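Local coordinates for protein CopC (Methylosinus trichosporium OB3b, PDB 5ICU) that binds a copper(II) ion and probably serves as a periplasmic copper carrier in metal homeostasis, as a cupredoxin-like member of the CopC family, at residues A[22-27]-A[89-94]; A[50-55]-A[62-67]; A[78-81]-A[85-88]. All blocks are in the same frame, centred on the assembly; numbering follows the deposited sequence.

Interaction 1 (A[22-27]-A[89-94]); sequences VKLRFG and GKYEFT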
loop_
_atom_site.group_PDB
_atom_site.type_symbol
_atom_site.label_atom_id
_atom_site.label_comp_id
_atom_site.label_asym_id
_atom_site.label_seq_id
_atom_site.Cartn_x
_atom_site.Cartn_y
_atom_site.Cartn_z
ATOM N N VAL A 22 -2.286 -1.198 4.725
ATOM C CA VAL A 22 -2.341 -1.414 3.288
ATOM C C VAL A 22 -1.853 -2.828 3.063
ATOM O O VAL A 22 -0.789 -3.192 3.585
ATOM C CB VAL A 22 -1.458 -0.415 2.538
ATOM C CG1 VAL A 22 -1.310 -0.789 1.059
ATOM C CG2 VAL A 22 -1.998 0.980 2.676
ATOM N N LYS A 23 -2.620 -3.617 2.332
ATOM C CA LYS A 23 -2.289 -5.002 2.003
ATOM C C LYS A 23 -2.147 -5.134 0.520
ATOM O O LYS A 23 -3.083 -4.821 -0.229
ATOM C CB LYS A 23 -3.399 -5.965 2.448
ATOM C CG LYS A 23 -3.738 -5.891 3.894
ATOM C CD LYS A 23 -4.699 -6.964 4.378
ATOM C CE LYS A 23 -5.773 -6.482 5.337
ATOM N NZ LYS A 23 -6.027 -7.470 6.433
ATOM N N LEU A 24 -1.009 -5.632 0.053
ATOM C CA LEU A 24 -0.781 -5.848 -1.370
ATOM C C LEU A 24 -0.499 -7.300 -1.644
ATOM O O LEU A 24 0.219 -7.938 -0.870
ATOM C CB LEU A 24 0.421 -5.010 -1.806
ATOM C CG LEU A 24 0.402 -3.506 -1.553
ATOM C CD1 LEU A 24 1.646 -2.857 -2.142
ATOM C CD2 LEU A 24 -0.816 -2.837 -2.129
ATOM N N ARG A 25 -1.041 -7.836 -2.735
ATOM C CA ARG A 25 -0.765 -9.209 -3.168
ATOM C C ARG A 25 -0.301 -9.154 -4.599
ATOM O O ARG A 25 -0.859 -8.412 -5.437
ATOM C CB ARG A 25 -2.016 -10.085 -3.031
ATOM C CG ARG A 25 -1.805 -11.502 -3.486
ATOM C CD ARG A 25 -2.860 -12.459 -2.991
ATOM N NE ARG A 25 -4.176 -12.136 -3.503
ATOM C CZ ARG A 25 -4.667 -12.531 -4.690
ATOM N NH1 ARG A 25 -3.949 -13.289 -5.523
ATOM N NH2 ARG A 25 -5.909 -12.187 -5.042
ATOM N N PHE A 26 0.743 -9.931 -4.884
ATOM C CA PHE A 26 1.449 -9.936 -6.158
ATOM C C PHE A 26 1.259 -11.270 -6.860
ATOM O O PHE A 26 0.878 -12.265 -6.240
ATOM C CB PHE A 26 2.922 -9.581 -5.946
ATOM C CG PHE A 26 3.128 -8.236 -5.318
ATOM C CD1 PHE A 26 3.103 -8.077 -3.947
ATOM C CD2 PHE A 26 3.279 -7.112 -6.098
ATOM C CE1 PHE A 26 3.240 -6.824 -3.362
ATOM C CE2 PHE A 26 3.399 -5.871 -5.525
ATOM C CZ PHE A 26 3.363 -5.731 -4.152
ATOM N N GLY A 27 1.603 -11.301 -8.140
ATOM C CA GLY A 27 1.506 -12.504 -8.935
ATOM C C GLY A 27 2.606 -13.514 -8.766
ATOM O O GLY A 27 2.532 -14.622 -9.349
ATOM N N GLY A 89 4.804 0.378 -8.850
ATOM C CA GLY A 89 3.446 0.774 -9.227
ATOM C C GLY A 89 2.921 1.730 -8.175
ATOM O O GLY A 89 3.607 2.133 -7.244
ATOM N N LYS A 90 1.670 2.123 -8.354
ATOM C CA LYS A 90 1.051 3.177 -7.569
ATOM C C LYS A 90 -0.444 3.253 -7.861
ATOM O O LYS A 90 -0.857 2.960 -8.968
ATOM C CB LYS A 90 1.724 4.532 -7.768
ATOM C CG LYS A 90 1.639 5.139 -9.170
ATOM C CD LYS A 90 2.571 4.459 -10.164
ATOM C CE LYS A 90 2.682 5.206 -11.457
ATOM N NZ LYS A 90 3.517 4.458 -12.426
ATOM N N TYR A 91 -1.200 3.648 -6.859
ATOM C CA TYR A 91 -2.635 3.886 -7.049
ATOM C C TYR A 91 -3.168 4.820 -5.988
ATOM O O TYR A 91 -2.514 5.017 -4.984
ATOM C CB TYR A 91 -3.413 2.563 -7.048
ATOM C CG TYR A 91 -3.373 1.813 -5.707
ATOM C CD1 TYR A 91 -4.306 2.084 -4.697
ATOM C CD2 TYR A 91 -2.426 0.820 -5.434
ATOM C CE1 TYR A 91 -4.246 1.415 -3.472
ATOM C CE2 TYR A 91 -2.381 0.158 -4.240
ATOM C CZ TYR A 91 -3.307 0.441 -3.256
ATOM O OH TYR A 91 -3.286 -0.239 -2.059
ATOM N N GLU A 92 -4.349 5.372 -6.226
ATOM C CA GLU A 92 -4.960 6.327 -5.323
ATOM C C GLU A 92 -6.105 5.677 -4.566
ATOM O O GLU A 92 -6.749 4.760 -5.066
ATOM C CB GLU A 92 -5.453 7.530 -6.121
ATOM C CG GLU A 92 -6.069 8.678 -5.335
ATOM C CD GLU A 92 -7.582 8.662 -5.204
ATOM O OE1 GLU A 92 -8.299 7.978 -5.969
ATOM O OE2 GLU A 92 -8.081 9.361 -4.311
ATOM N N PHE A 93 -6.359 6.165 -3.353
ATOM C CA PHE A 93 -7.613 5.837 -2.636
ATOM C C PHE A 93 -7.993 7.038 -1.804
ATOM O O PHE A 93 -7.189 7.907 -1.581
ATOM C CB PHE A 93 -7.517 4.565 -1.803
ATOM C CG PHE A 93 -6.709 4.709 -0.556
ATOM C CD1 PHE A 93 -5.357 4.548 -0.572
ATOM C CD2 PHE A 93 -7.327 5.016 0.668
ATOM C CE1 PHE A 93 -4.612 4.670 0.580
ATOM C CE2 PHE A 93 -6.594 5.144 1.813
ATOM C CZ PHE A 93 -5.230 4.978 1.795
ATOM N N THR A 94 -9.254 7.064 -1.368
ATOM C CA THR A 94 -9.779 8.181 -0.583
ATOM C C THR A 94 -10.353 7.704 0.727
ATOM O O THR A 94 -11.058 6.691 0.771
ATOM C CB THR A 94 -10.860 8.926 -1.378
ATOM O OG1 THR A 94 -10.299 9.454 -2.597
ATOM C CG2 THR A 94 -11.384 10.097 -0.551
#
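The phenol end of Tyr91 overlaps the methyl groups of Val22 and Leu24, reaching across the interior from strand 86-95 to strand 21-26. Its hydroxyl oxygen does most of the touching: Tyr91 OH lies 3.6 Å from Leu24 CD2 and 3.7 Å from Val22 CG1. The same Leu24 methyl sits at the edge of the ring, in its plane, and CD2 is 4.0 Å from Tyr91 CE2. Val22 meets the hydroxyl head-on, while Leu24 passes alongside the ring edge. The ring leaves its strand with CG between the backbone N and carbonyl carbon (chi1 65°), and its length bridges a wide gap, for the nearest backbones remain far apart: 10.7 Å from Val22 CA to Phe93 CA. The contact is correspondingly small, 117 Å² summed over both sides, but all three touching residues are buried. The buried hydroxyl also makes a weak hydrogen bond with Pro9 O. Ala7 and Ala11 also touch the Tyr91 side chain, while Leu4 and Ala7 pack on Leu24. The two strands belong to different sheets, the antiparallel one of 4-8, 21-26 and 60-64 and the mixed one holding 71-80 and 86-95. Side chains from two sheets meeting across a shared interior are characteristic of the cupredoxin-like beta sandwich of CopC proteins.

Interaction 2 (A[50-55]-A[62-67]); sequences GAKGQA and TLDAPE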
loop_
_atom_site.group_PDB
_atom_site.type_symbol
_atom_site.label_atom_id
_atom_site.label_comp_id
_atom_site.label_asym_id
_atom_site.label_seq_id
_atom_site.Cartn_x
_atom_site.Cartn_y
_atom_site.Cartn_z
ATOM N N GLY A 50 7.331 1.660 4.410
ATOM C CA GLY A 50 7.827 0.407 4.983
ATOM C C GLY A 50 7.309 -0.793 4.245
ATOM O O GLY A 50 6.814 -0.645 3.119
ATOM N N ALA A 51 7.439 -1.989 4.819
ATOM C CA ALA A 51 6.918 -3.227 4.235
ATOM C C ALA A 51 7.181 -4.362 5.187
ATOM O O ALA A 51 8.268 -4.470 5.759
ATOM C CB ALA A 51 7.572 -3.527 2.886
ATOM N N LYS A 52 6.170 -5.201 5.388
ATOM C CA LYS A 52 6.431 -6.440 6.129
ATOM C C LYS A 52 5.759 -7.589 5.427
ATOM O O LYS A 52 4.869 -7.397 4.600
ATOM C CB LYS A 52 6.083 -6.342 7.609
ATOM C CG LYS A 52 4.687 -6.104 7.931
ATOM C CD LYS A 52 4.448 -6.206 9.447
ATOM C CE LYS A 52 4.988 -5.028 10.237
ATOM N NZ LYS A 52 4.947 -5.315 11.718
ATOM N N GLY A 53 6.292 -8.766 5.679
ATOM C CA GLY A 53 5.710 -9.995 5.140
ATOM C C GLY A 53 5.907 -11.158 6.068
ATOM O O GLY A 53 6.581 -11.056 7.076
ATOM N N GLN A 54 5.344 -12.284 5.679
ATOM C CA GLN A 54 5.441 -13.549 6.411
ATOM C C GLN A 54 5.978 -14.563 5.429
ATOM O O GLN A 54 5.538 -14.611 4.272
ATOM C CB GLN A 54 4.054 -13.998 6.917
ATOM C CG GLN A 54 3.303 -13.008 7.799
ATOM C CD GLN A 54 2.030 -13.597 8.391
ATOM O OE1 GLN A 54 1.609 -14.723 8.058
ATOM N NE2 GLN A 54 1.407 -12.841 9.314
ATOM N N ALA A 55 6.914 -15.409 5.876
ATOM C CA ALA A 55 7.580 -16.337 4.978
ATOM C C ALA A 55 6.676 -17.342 4.253
ATOM O O ALA A 55 6.950 -17.747 3.122
ATOM C CB ALA A 55 8.637 -17.113 5.758
ATOM N N THR A 62 2.457 -6.166 3.667
ATOM C CA THR A 62 1.592 -5.195 4.363
ATOM C C THR A 62 2.382 -3.989 4.855
ATOM O O THR A 62 3.625 -4.051 5.019
ATOM C CB THR A 62 0.838 -5.820 5.548
ATOM O OG1 THR A 62 1.769 -6.236 6.537
ATOM C CG2 THR A 62 -0.050 -6.978 5.141
ATOM N N LEU A 63 1.665 -2.868 5.031
ATOM C CA LEU A 63 2.247 -1.668 5.624
ATOM C C LEU A 63 1.246 -1.168 6.673
ATOM O O LEU A 63 0.095 -0.879 6.323
ATOM C CB LEU A 63 2.463 -0.611 4.548
ATOM C CG LEU A 63 2.931 0.764 5.083
ATOM C CD1 LEU A 63 4.256 0.644 5.796
ATOM C CD2 LEU A 63 2.956 1.718 3.919
ATOM N N ASP A 64 1.709 -1.012 7.918
ATOM C CA ASP A 64 0.852 -0.428 8.973
ATOM C C ASP A 64 0.753 1.066 8.755
ATOM O O ASP A 64 1.768 1.752 8.610
ATOM C CB ASP A 64 1.452 -0.730 10.313
ATOM C CG ASP A 64 1.307 -2.183 10.697
ATOM O OD1 ASP A 64 0.516 -2.935 10.070
ATOM O OD2 ASP A 64 1.989 -2.582 11.654
ATOM N N ALA A 65 -0.464 1.582 8.668
ATOM C CA ALA A 65 -0.663 3.018 8.441
ATOM C C ALA A 65 -0.891 3.722 9.768
ATOM O O ALA A 65 -1.617 3.225 10.611
ATOM C CB ALA A 65 -1.842 3.258 7.528
ATOM N N PRO A 66 -0.378 4.930 9.904
ATOM C CA PRO A 66 -0.886 5.796 10.991
ATOM C C PRO A 66 -2.289 6.242 10.666
ATOM O O PRO A 66 -2.834 5.954 9.604
ATOM C CB PRO A 66 0.055 6.998 10.936
ATOM C CG PRO A 66 0.380 7.096 9.477
ATOM C CD PRO A 66 0.445 5.686 8.937
ATOM N N GLU A 67 -2.941 6.904 11.604
ATOM C CA GLU A 67 -4.234 7.464 11.405
ATOM C C GLU A 67 -4.200 8.483 10.310
ATOM O O GLU A 67 -3.429 9.451 10.403
ATOM C CB GLU A 67 -4.733 8.095 12.716
ATOM C CG GLU A 67 -6.121 8.690 12.639
ATOM C CD GLU A 67 -7.243 7.684 12.418
ATOM O OE1 GLU A 67 -7.023 6.481 12.566
ATOM O OE2 GLU A 67 -8.404 8.119 12.171
#
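Lys52 and Thr62 face each other as an antiparallel hydrogen-bonded pair, a single bridge with 5.3 Å between Lys52 CA and Thr62 CA. Both backbone bonds of the pair are made: Lys52 N gives its hydrogen to Thr62 O at 2.8 Å, and Thr62 N returns one to Lys52 O at 2.9 Å. Thr62 O receives in addition a weak CA-H...O contact from Ala51, whose CA lies 3.5 Å from that oxygen. Beside the bridge the lysine chain passes at a slant over the threonine side chain, and Lys52 CG lies 3.2 Å from Thr62 OG1, a close carbon-oxygen approach. Both first torsions are near +60° (Lys52 chi1 63°, Thr62 chi1 64°), which sets CG and OG1 each between its own backbone N and carbonyl carbon. The lysine then bends at chi3 (73°) and runs toward Asp64, but Lys52 NZ stops 4.0 Å from Asp64 OD2, beyond a salt bridge, so any attraction there is probably mild. At the buried end the CD1 methyl of Leu63 comes to 3.5 Å from Gly50 N. Leu63 also packs on Ile37, Ile39 and Val48, while Gly50 is backbone-bonded to Ile37. Segment 50-55, leaving strand 46-50 at the edge of the mixed sheet, thus joins strand 60-64, the outermost strand of the three-stranded sheet, which pairs on its inner side with 21-26.

Interaction 3 (A[78-81]-A[85-88]); sequences RVLS and HIVE. With CU (copper (II) ion), chain B.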
loop_
_atom_site.group_PDB
_atom_site.type_symbol
_atom_site.label_atom_id
_atom_site.label_comp_id
_atom_site.label_asym_id
_atom_site.label_seq_id
_atom_site.Cartn_x
_atom_site.Cartn_y
_atom_site.Cartn_z
ATOM N N ARG A 78 7.565 -0.337 -4.595
ATOM C CA ARG A 78 8.695 -0.697 -5.413
ATOM C C ARG A 78 9.268 -1.959 -4.792
ATOM O O ARG A 78 9.859 -1.904 -3.695
ATOM C CB ARG A 78 9.675 0.453 -5.400
ATOM C CG ARG A 78 10.799 0.319 -6.507
ATOM C CD ARG A 78 11.565 1.616 -6.728
ATOM N NE ARG A 78 12.627 1.448 -7.730
ATOM C CZ ARG A 78 13.830 0.925 -7.505
ATOM N NH1 ARG A 78 14.182 0.513 -6.312
ATOM N NH2 ARG A 78 14.703 0.802 -8.510
ATOM N N VAL A 79 9.009 -3.101 -5.427
ATOM C CA VAL A 79 9.265 -4.395 -4.828
ATOM C C VAL A 79 10.332 -5.131 -5.597
ATOM O O VAL A 79 10.467 -4.951 -6.810
ATOM C CB VAL A 79 7.966 -5.251 -4.726
ATOM C CG1 VAL A 79 6.903 -4.495 -3.925
ATOM C CG2 VAL A 79 7.422 -5.653 -6.091
ATOM N N LEU A 80 11.052 -5.983 -4.873
ATOM C CA LEU A 80 12.007 -6.919 -5.517
ATOM C C LEU A 80 11.333 -8.269 -5.635
ATOM O O LEU A 80 11.012 -8.887 -4.642
ATOM C CB LEU A 80 13.313 -7.008 -4.714
ATOM C CG LEU A 80 14.366 -7.929 -5.369
ATOM C CD1 LEU A 80 14.779 -7.482 -6.724
ATOM C CD2 LEU A 80 15.528 -8.074 -4.450
ATOM N N SER A 81 11.075 -8.686 -6.868
ATOM C CA SER A 81 10.438 -9.988 -7.129
ATOM C C SER A 81 11.398 -11.120 -6.834
ATOM O O SER A 81 12.606 -10.964 -6.913
ATOM C CB SER A 81 10.015 -10.079 -8.587
ATOM O OG SER A 81 9.223 -8.973 -9.017
ATOM N N HIS A 85 13.568 -9.378 -10.400
ATOM C CA HIS A 85 13.152 -8.198 -11.178
ATOM C C HIS A 85 12.381 -7.225 -10.348
ATOM O O HIS A 85 11.574 -7.611 -9.502
ATOM C CB HIS A 85 12.337 -8.634 -12.389
ATOM C CG HIS A 85 13.059 -9.653 -13.224
ATOM N ND1 HIS A 85 12.398 -10.629 -13.912
ATOM C CD2 HIS A 85 14.377 -9.903 -13.405
ATOM C CE1 HIS A 85 13.270 -11.433 -14.501
ATOM N NE2 HIS A 85 14.475 -11.004 -14.214
ATOM N N ILE A 86 12.669 -5.956 -10.560
ATOM C CA ILE A 86 12.037 -4.886 -9.795
ATOM C C ILE A 86 10.734 -4.474 -10.468
ATOM O O ILE A 86 10.676 -4.318 -11.686
ATOM C CB ILE A 86 12.989 -3.676 -9.691
ATOM C CG1 ILE A 86 14.302 -4.095 -9.036
ATOM C CG2 ILE A 86 12.326 -2.521 -8.957
ATOM C CD1 ILE A 86 15.424 -3.113 -9.262
ATOM N N VAL A 87 9.707 -4.296 -9.642
ATOM C CA VAL A 87 8.399 -3.829 -10.066
ATOM C C VAL A 87 8.008 -2.578 -9.261
ATOM O O VAL A 87 8.022 -2.600 -8.018
ATOM C CB VAL A 87 7.331 -4.927 -9.897
ATOM C CG1 VAL A 87 5.935 -4.379 -10.120
ATOM C CG2 VAL A 87 7.624 -6.125 -10.810
ATOM N N GLU A 88 7.651 -1.506 -9.959
ATOM C CA GLU A 88 7.052 -0.327 -9.370
ATOM C C GLU A 88 5.606 -0.197 -9.760
ATOM O O GLU A 88 5.214 -0.547 -10.880
ATOM C CB GLU A 88 7.788 0.957 -9.771
ATOM C CG GLU A 88 7.675 1.372 -11.226
ATOM C CD GLU A 88 6.449 2.130 -11.669
ATOM O OE1 GLU A 88 5.763 2.757 -10.901
ATOM O OE2 GLU A 88 6.226 2.204 -12.934
HETATM CU CU CU B . 10.450 -10.890 -13.916
HETATM O O HOH W 1 10.182 -12.231 -15.855
#
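Val79 and Val87 form the buried, hydrogen-bonded side of this hairpin, and Arg78 with Ile86 its exposed one. The valines are a hydrogen-bonded antiparallel pair: Val79 N to Val87 O is 2.8 Å and Val87 N to Val79 O 3.0 Å. The two side chains project together from the same face of the sheet, with Val79 CG2 3.9 Å from Val87 CB. Farther toward the turn, the carbonyl of His85 is gripped twice by one buried residue. Ser81 N reaches His85 O at 2.9 Å and Ser81 OG at 2.8 Å, from opposite faces of the carbonyl plane. The hydroxyl can do so because OG is set beside its own backbone N (chi1 -52°), and it also bonds with Ser2 N, next to the copper ligand His1. On the other face Arg78 and Ile86 are exposed, and their side chains meet by apolar contact instead. Ile86 CG2 sits over the centre of one face of the Arg78 guanidinium, 4.0 Å from CZ; the arginine chain runs extended from CG to NE to get there. Leu80 CD1 meets Ile86 CG1 at 4.1 Å. Past the strand ends the CB of His85 points away from segment 78-81, and ND1 of its ring binds the copper ion at 2.0 Å, with a water, His1 and Asp83 also bound. The double grip on His85 O would restrain the backbone from which a copper ligand projects, consistent with a preorganised copper(II) site to which His85 itself contributes ND1.

Interactions 1 and 2 join the two sheets of one sandwich, whereas interaction 3 lies within the mixed sheet, at its copper end. Interaction 1 and interaction 2 meet where strands 21-26 and 60-64 run side by side: Val22 O is 2.9 Å from Leu63 N, a probable hydrogen bond, and Lys23 CG packs 4.0 Å from Thr62 CG2. Interaction 3 shares strand 86-95 with interaction 1, and Phe26 CZ touches Val79 CG1 at 3.8 Å, another link across the interior. Interactions 2 and 3 do not touch; their nearest atoms are about 7 Å apart and their centres about 16 Å. Of the three, interaction 3 alone contains a copper ligand, His85.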